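Local structure of aminoglycoside N(3)-acetyltransferase, AAC(3)-IVa (Escherichia coli, 6MN4) at residues Asp189-Arg194 with Ala247-Cys252; Pro124-Ala129 with Thr154-Glu159. The protein transfers an acetyl group from acetyl-CoA to the N3 amine of 2-deoxystreptamine aminoglycosides, and so probably confers resistance to antibiotics such as gentamicin and apramycin. The protein carries 1 engineered substitution. All blocks are in the same frame, centred on the assembly; numbering follows the deposited sequence.

Interaction 1 of 2, residues Asp189-Arg194 with Ala247-Cys252; sequences DHCCER and AGCEEC. With ZN (zinc ion), chain H; AM2 (apramycin), chain G.
C191 turns its SG between its own backbone N and carbonyl carbon (chi1 69°), while C249 carries SG anti to its N (chi1 164°). These torsions bring both sulfurs to one zinc ion. The site is a zinc centre of three cysteines and one histidine, with C249 and C252 as a CxxC pair at the start of helix 250-257. C191, C249 and C252 each bind zinc through SG at 2.2 Å, and H243 is the fourth ligand. C249 is also the helix N-cap: C252 N donates to C249 SG over 3.2 Å, in a nearly straight bond (162°). On the loop side, E193 N donates to C191 SG. Both sulfurs thus accept a backbone N-H, which probably eases their negative charge.

E251 leaves the same turn with an extended side chain. It runs alongside the H190-C191 peptide, with E251 CG 3.6 Å from H190 C. At its end OE1 accepts from the apramycin amine NA2 at 3.0 Å, so the zinc-bound turn also supplies one side chain of the drug pocket. The H190 ring leads away from segment 247-252, and its NE2 is hydrogen-bonded to E159 OE2. Its ND1 accepts a hydrogen bond from C192 N, in the ring plane at 3.2 Å.

Interaction 2 of 2, residues Pro124-Ala129 with Thr154-Glu159; sequences PPHSPA and TLALAE. Engineered in segment 154-159: A156 (natural residue His). With AM2 (apramycin), chain G.
H126 and S127 present their backbone carbonyls to L157, which lies on helix 153-161 beside this proline-rich loop of the antibiotic-binding cleft. P124 follows a cis peptide bond. P125 lays CB over the centre of one face of the H126 ring, 4.0 Å above the plane. H126 comes next, with its CB directed toward the helix. Its ring meets the engineered A156, His in the natural protein, where H126 CD2 lies 4.3 Å from A156 CB in an oblique approach. The far end of the ring reaches apramycin: H126 NE2 and the drug hydroxyl OC3 are hydrogen-bonded at 2.7 Å, near the ring plane. The amine NC4 is a weak, possibly alternative donor to the same nitrogen. S127 directs its CB away from the helix, and its OG donates to P128 O over 2.6 Å, tilted 30° from the carbonyl plane. L157 has CG anti to its N (chi1 164°), which brings CD1 within 3.6 Å of S127 O and 3.7 Å of H126 O. In this variant the segments thus meet through van der Waals contacts, a leucine methyl on two loop carbonyls and an alanine methyl by the H126 ring, while H126 NE2 is engaged by the drug.

In the fold
From the N terminus, the chain first meets interaction 2. The 124-129 loop is closed by helix 153-161 after a detour through helix 131-137 and strand 141-145. The chain then forms the hairpin of strands 168-176 and 179-187 and enters interaction 1 at the 189-194 loop. That second closure spans helix 197-204, strands 208-213 and 216-222 and helix 223-234 before reaching helix 250-257. The two closures follow one another without nesting or crossing. Their centres lie about 18 Å apart. They meet directly where H190 NE2 and E159 OE2 are 2.9 Å apart, probably hydrogen-bonded. Both also touch apramycin, so the zinc-bound start of helix 250-257 and the 124-129 loop line one pocket.

Interaction 1 of 2, residues Asp189-Arg194 with Ala247-Cys252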
loop_
_atom_site.group_PDB
_atom_site.type_symbol
_atom_site.label_atom_id
_atom_site.label_comp_id
_atom_site.label_asym_id
_atom_site.label_seq_id
_atom_site.Cartn_x
_atom_site.Cartn_y
_atom_site.Cartn_z
ATOM N N ASP A 189 -12.820 1.056 7.143
ATOM C CA ASP A 189 -11.821 0.109 7.607
ATOM C C ASP A 189 -12.454 -0.951 8.500
ATOM O O ASP A 189 -13.552 -0.782 9.036
ATOM C CB ASP A 189 -10.666 0.807 8.343
ATOM C CG ASP A 189 -11.121 1.614 9.538
ATOM O OD1 ASP A 189 -12.346 1.743 9.757
ATOM O OD2 ASP A 189 -10.241 2.120 10.267
ATOM N N HIS A 190 -11.736 -2.061 8.626
ATOM C CA HIS A 190 -12.135 -3.191 9.447
ATOM C C HIS A 190 -10.878 -4.009 9.730
ATOM O O HIS A 190 -9.757 -3.500 9.603
ATOM C CB HIS A 190 -13.237 -4.003 8.745
ATOM C CG HIS A 190 -13.130 -3.996 7.253
ATOM N ND1 HIS A 190 -12.153 -4.693 6.574
ATOM C CD2 HIS A 190 -13.872 -3.371 6.308
ATOM C CE1 HIS A 190 -12.301 -4.501 5.276
ATOM N NE2 HIS A 190 -13.337 -3.704 5.088
ATOM N N CYS A 191 -11.058 -5.275 10.104
ATOM C CA CYS A 191 -9.916 -6.139 10.376
ATOM C C CYS A 191 -9.065 -6.380 9.137
ATOM O O CYS A 191 -7.880 -6.705 9.269
ATOM C CB CYS A 191 -10.401 -7.467 10.963
ATOM S SG CYS A 191 -11.301 -8.528 9.817
ATOM N N CYS A 192 -9.638 -6.220 7.944
ATOM C CA CYS A 192 -8.966 -6.415 6.662
ATOM C C CYS A 192 -8.482 -7.845 6.460
ATOM O O CYS A 192 -7.773 -8.121 5.485
ATOM C CB CYS A 192 -7.794 -5.440 6.483
ATOM S SG CYS A 192 -8.277 -3.731 6.149
ATOM N N GLU A 193 -8.851 -8.765 7.356
ATOM C CA GLU A 193 -8.424 -10.152 7.210
ATOM C C GLU A 193 -8.990 -10.769 5.940
ATOM O O GLU A 193 -8.274 -11.451 5.198
ATOM C CB GLU A 193 -8.845 -10.965 8.435
ATOM C CG GLU A 193 -8.005 -10.707 9.682
ATOM C CD GLU A 193 -8.345 -11.652 10.822
ATOM O OE1 GLU A 193 -9.026 -12.671 10.575
ATOM O OE2 GLU A 193 -7.934 -11.374 11.968
ATOM N N ARG A 194 -10.273 -10.525 5.663
ATOM C CA ARG A 194 -10.918 -11.104 4.492
ATOM C C ARG A 194 -10.452 -10.482 3.184
ATOM O O ARG A 194 -10.978 -10.852 2.128
ATOM C CB ARG A 194 -12.436 -10.985 4.620
ATOM C CG ARG A 194 -13.024 -11.893 5.687
ATOM C CD ARG A 194 -14.506 -11.645 5.872
ATOM N NE ARG A 194 -15.267 -11.979 4.672
ATOM C CZ ARG A 194 -15.744 -13.193 4.409
ATOM N NH1 ARG A 194 -15.540 -14.187 5.265
ATOM N NH2 ARG A 194 -16.425 -13.412 3.291
ATOM N N ALA A 247 -18.450 -14.925 13.339
ATOM C CA ALA A 247 -17.027 -14.906 13.655
ATOM C C ALA A 247 -16.705 -14.031 14.858
ATOM O O ALA A 247 -15.617 -14.167 15.428
ATOM C CB ALA A 247 -16.224 -14.432 12.441
ATOM N N GLY A 248 -17.611 -13.141 15.250
ATOM C CA GLY A 248 -17.398 -12.326 16.437
ATOM C C GLY A 248 -16.227 -11.370 16.343
ATOM O O GLY A 248 -15.518 -11.163 17.336
ATOM N N CYS A 249 -16.008 -10.782 15.169
ATOM C CA CYS A 249 -14.928 -9.817 14.971
ATOM C C CYS A 249 -15.417 -8.435 15.384
ATOM O O CYS A 249 -16.297 -7.858 14.735
ATOM C CB CYS A 249 -14.467 -9.828 13.517
ATOM S SG CYS A 249 -13.474 -8.397 12.996
ATOM N N GLU A 250 -14.841 -7.901 16.465
ATOM C CA GLU A 250 -15.264 -6.603 16.981
ATOM C C GLU A 250 -15.094 -5.499 15.944
ATOM O O GLU A 250 -15.891 -4.555 15.907
ATOM C CB GLU A 250 -14.476 -6.269 18.248
ATOM C CG GLU A 250 -15.219 -5.396 19.250
ATOM C CD GLU A 250 -14.867 -5.729 20.695
ATOM O OE1 GLU A 250 -15.362 -6.752 21.214
ATOM O OE2 GLU A 250 -14.089 -4.969 21.310
ATOM N N GLU A 251 -14.075 -5.602 15.091
ATOM C CA GLU A 251 -13.838 -4.561 14.096
ATOM C C GLU A 251 -14.900 -4.592 13.005
ATOM O O GLU A 251 -15.457 -3.553 12.634
ATOM C CB GLU A 251 -12.440 -4.723 13.497
ATOM C CG GLU A 251 -11.763 -3.413 13.129
ATOM C CD GLU A 251 -10.249 -3.504 13.181
ATOM O OE1 GLU A 251 -9.580 -2.513 12.819
ATOM O OE2 GLU A 251 -9.728 -4.565 13.584
ATOM N N CYS A 252 -15.197 -5.781 12.481
ATOM C CA CYS A 252 -16.157 -5.886 11.391
ATOM C C CYS A 252 -17.576 -5.640 11.882
ATOM O O CYS A 252 -18.389 -5.033 11.174
ATOM C CB CYS A 252 -16.046 -7.260 10.735
ATOM S SG CYS A 252 -14.560 -7.473 9.740
HETATM ZN ZN ZN H . -13.177 -8.807 10.843
HETATM C CA1 AM2 G . -6.009 0.379 11.206
HETATM C CA2 AM2 G . -7.199 -0.336 11.854
HETATM C CA3 AM2 G . -8.107 0.627 12.630
HETATM C CA4 AM2 G . -7.344 1.535 13.541
HETATM C CA5 AM2 G . -6.185 2.244 12.789
HETATM C CA6 AM2 G . -5.493 3.211 13.661
HETATM C CA7 AM2 G . -6.512 4.288 14.076
HETATM C CA8 AM2 G . -7.641 3.669 14.935
HETATM C CA9 AM2 G . -5.441 5.155 16.088
HETATM O OA4 AM2 G . -5.247 1.237 12.211
HETATM O OA5 AM2 G . -8.284 2.489 14.259
HETATM N NA2 AM2 G . -7.990 -0.977 10.803
HETATM N NA7 AM2 G . -5.862 5.425 14.719
HETATM O OA6 AM2 G . -5.015 2.473 14.801
HETATM O OA8 AM2 G . -8.639 4.568 15.091
HETATM O OA1 AM2 G . -6.484 1.214 10.253
HETATM C CB1 AM2 G . -8.976 4.794 16.395
HETATM C CB2 AM2 G . -9.145 3.512 17.239
HETATM C CB3 AM2 G . -9.649 3.805 18.600
HETATM C CB4 AM2 G . -9.819 5.264 18.883
HETATM C CB5 AM2 G . -10.608 6.002 17.770
HETATM C CB6 AM2 G . -10.324 7.451 17.850
HETATM O OB1 AM2 G . -10.245 5.578 16.419
HETATM N NB4 AM2 G . -10.537 5.427 20.171
HETATM O OB2 AM2 G . -10.086 2.628 16.599
HETATM O OB3 AM2 G . -8.717 3.237 19.582
HETATM O OB6 AM2 G . -9.931 7.877 16.580
HETATM C CC1 AM2 G . -5.871 1.077 8.945
HETATM C CC2 AM2 G . -6.182 2.398 8.254
HETATM C CC3 AM2 G . -5.734 2.339 6.787
HETATM C CC4 AM2 G . -4.227 2.203 6.679
HETATM C CC5 AM2 G . -3.539 1.366 7.778
HETATM C CC6 AM2 G . -4.363 0.805 8.971
HETATM N NC4 AM2 G . -3.937 1.597 5.372
HETATM N NC6 AM2 G . -4.113 -0.642 8.978
HETATM O OC2 AM2 G . -7.565 2.635 8.331
HETATM O OC3 AM2 G . -6.119 3.529 6.144
HETATM O O HOH W 1 -14.420 -0.693 11.436
#

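Interaction 2 of 2, residues Pro124-Ala129 with Thr154-Glu159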
loop_
_atom_site.group_PDB
_atom_site.type_symbol
_atom_site.label_atom_id
_atom_site.label_comp_id
_atom_site.label_asym_id
_atom_site.label_seq_id
_atom_site.Cartn_x
_atom_site.Cartn_y
_atom_site.Cartn_z
ATOM N N PRO A 124 -12.001 10.135 2.313
ATOM C CA PRO A 124 -11.256 9.216 3.184
ATOM C C PRO A 124 -9.802 9.030 2.753
ATOM O O PRO A 124 -9.459 9.425 1.640
ATOM C CB PRO A 124 -12.042 7.901 3.048
ATOM C CG PRO A 124 -13.400 8.313 2.588
ATOM C CD PRO A 124 -13.142 9.463 1.671
ATOM N N PRO A 125 -8.967 8.448 3.624
ATOM C CA PRO A 125 -7.529 8.346 3.311
ATOM C C PRO A 125 -7.215 7.701 1.973
ATOM O O PRO A 125 -6.198 8.044 1.356
ATOM C CB PRO A 125 -6.990 7.504 4.475
ATOM C CG PRO A 125 -7.902 7.811 5.602
ATOM C CD PRO A 125 -9.263 7.985 4.992
ATOM N N HIS A 126 -8.051 6.779 1.502
ATOM C CA HIS A 126 -7.781 6.090 0.248
ATOM C C HIS A 126 -8.900 6.355 -0.749
ATOM O O HIS A 126 -9.432 5.429 -1.371
ATOM C CB HIS A 126 -7.591 4.598 0.512
ATOM C CG HIS A 126 -6.643 4.313 1.635
ATOM N ND1 HIS A 126 -5.295 4.585 1.554
ATOM C CD2 HIS A 126 -6.852 3.809 2.875
ATOM C CE1 HIS A 126 -4.711 4.249 2.692
ATOM N NE2 HIS A 126 -5.634 3.774 3.508
ATOM N N SER A 127 -9.250 7.624 -0.896
ATOM C CA SER A 127 -10.313 8.068 -1.786
ATOM C C SER A 127 -9.781 8.127 -3.213
ATOM O O SER A 127 -8.640 7.766 -3.495
ATOM C CB SER A 127 -10.816 9.434 -1.323
ATOM O OG SER A 127 -9.797 10.412 -1.462
ATOM N N PRO A 128 -10.596 8.567 -4.169
ATOM C CA PRO A 128 -10.020 9.145 -5.383
ATOM C C PRO A 128 -9.216 10.380 -5.005
ATOM O O PRO A 128 -9.436 10.994 -3.958
ATOM C CB PRO A 128 -11.244 9.495 -6.233
ATOM C CG PRO A 128 -12.296 8.548 -5.762
ATOM C CD PRO A 128 -12.051 8.364 -4.294
ATOM N N ALA A 129 -8.256 10.728 -5.862
ATOM C CA ALA A 129 -7.281 11.780 -5.564
ATOM C C ALA A 129 -6.443 11.438 -4.332
ATOM O O ALA A 129 -5.946 12.327 -3.638
ATOM C CB ALA A 129 -7.949 13.148 -5.392
ATOM N N THR A 154 -4.753 -0.710 -2.288
ATOM C CA THR A 154 -5.660 -0.492 -3.411
ATOM C C THR A 154 -6.978 -1.241 -3.239
ATOM O O THR A 154 -7.986 -0.843 -3.832
ATOM C CB THR A 154 -5.006 -0.911 -4.734
ATOM O OG1 THR A 154 -5.106 -2.331 -4.895
ATOM C CG2 THR A 154 -3.543 -0.512 -4.774
ATOM N N LEU A 155 -6.999 -2.314 -2.443
ATOM C CA LEU A 155 -8.256 -3.007 -2.185
ATOM C C LEU A 155 -9.249 -2.106 -1.464
ATOM O O LEU A 155 -10.461 -2.209 -1.693
ATOM C CB LEU A 155 -8.007 -4.278 -1.374
ATOM C CG LEU A 155 -7.656 -5.536 -2.171
ATOM C CD1 LEU A 155 -7.490 -6.734 -1.245
ATOM C CD2 LEU A 155 -8.713 -5.805 -3.230
ATOM N N ALA A 156 -8.760 -1.226 -0.589
ATOM C CA ALA A 156 -9.647 -0.270 0.062
ATOM C C ALA A 156 -10.121 0.796 -0.913
ATOM O O ALA A 156 -11.224 1.330 -0.758
ATOM C CB ALA A 156 -8.947 0.374 1.259
ATOM N N LEU A 157 -9.298 1.125 -1.913
ATOM C CA LEU A 157 -9.728 2.066 -2.941
ATOM C C LEU A 157 -10.885 1.493 -3.743
ATOM O O LEU A 157 -11.802 2.221 -4.141
ATOM C CB LEU A 157 -8.557 2.410 -3.859
ATOM C CG LEU A 157 -8.935 3.066 -5.190
ATOM C CD1 LEU A 157 -9.330 4.527 -4.981
ATOM C CD2 LEU A 157 -7.811 2.937 -6.212
ATOM N N ALA A 158 -10.860 0.179 -3.984
ATOM C CA ALA A 158 -11.968 -0.477 -4.663
ATOM C C ALA A 158 -13.244 -0.418 -3.837
ATOM O O ALA A 158 -14.340 -0.332 -4.401
ATOM C CB ALA A 158 -11.604 -1.928 -4.976
ATOM N N GLU A 159 -13.127 -0.464 -2.508
ATOM C CA GLU A 159 -14.313 -0.408 -1.661
ATOM C C GLU A 159 -15.086 0.886 -1.886
ATOM O O GLU A 159 -16.290 0.864 -2.169
ATOM C CB GLU A 159 -13.920 -0.553 -0.190
ATOM C CG GLU A 159 -13.416 -1.933 0.203
ATOM C CD GLU A 159 -13.143 -2.056 1.695
ATOM O OE1 GLU A 159 -12.195 -1.401 2.184
ATOM O OE2 GLU A 159 -13.873 -2.808 2.378
HETATM C CA1 AM2 G . -6.009 0.379 11.206
HETATM C CA2 AM2 G . -7.199 -0.336 11.854
HETATM C CA3 AM2 G . -8.107 0.627 12.630
HETATM C CA4 AM2 G . -7.344 1.535 13.541
HETATM C CA5 AM2 G . -6.185 2.244 12.789
HETATM C CA6 AM2 G . -5.493 3.211 13.661
HETATM C CA7 AM2 G . -6.512 4.288 14.076
HETATM C CA8 AM2 G . -7.641 3.669 14.935
HETATM C CA9 AM2 G . -5.441 5.155 16.088
HETATM O OA4 AM2 G . -5.247 1.237 12.211
HETATM O OA5 AM2 G . -8.284 2.489 14.259
HETATM N NA2 AM2 G . -7.990 -0.977 10.803
HETATM N NA7 AM2 G . -5.862 5.425 14.719
HETATM O OA6 AM2 G . -5.015 2.473 14.801
HETATM O OA8 AM2 G . -8.639 4.568 15.091
HETATM O OA1 AM2 G . -6.484 1.214 10.253
HETATM C CB1 AM2 G . -8.976 4.794 16.395
HETATM C CB2 AM2 G . -9.145 3.512 17.239
HETATM C CB3 AM2 G . -9.649 3.805 18.600
HETATM C CB4 AM2 G . -9.819 5.264 18.883
HETATM C CB5 AM2 G . -10.608 6.002 17.770
HETATM C CB6 AM2 G . -10.324 7.451 17.850
HETATM O OB1 AM2 G . -10.245 5.578 16.419
HETATM N NB4 AM2 G . -10.537 5.427 20.171
HETATM O OB2 AM2 G . -10.086 2.628 16.599
HETATM O OB3 AM2 G . -8.717 3.237 19.582
HETATM O OB6 AM2 G . -9.931 7.877 16.580
HETATM C CC1 AM2 G . -5.871 1.077 8.945
HETATM C CC2 AM2 G . -6.182 2.398 8.254
HETATM C CC3 AM2 G . -5.734 2.339 6.787
HETATM C CC4 AM2 G . -4.227 2.203 6.679
HETATM C CC5 AM2 G . -3.539 1.366 7.778
HETATM C CC6 AM2 G . -4.363 0.805 8.971
HETATM N NC4 AM2 G . -3.937 1.597 5.372
HETATM N NC6 AM2 G . -4.113 -0.642 8.978
HETATM O OC2 AM2 G . -7.565 2.635 8.331
HETATM O OC3 AM2 G . -6.119 3.529 6.144
#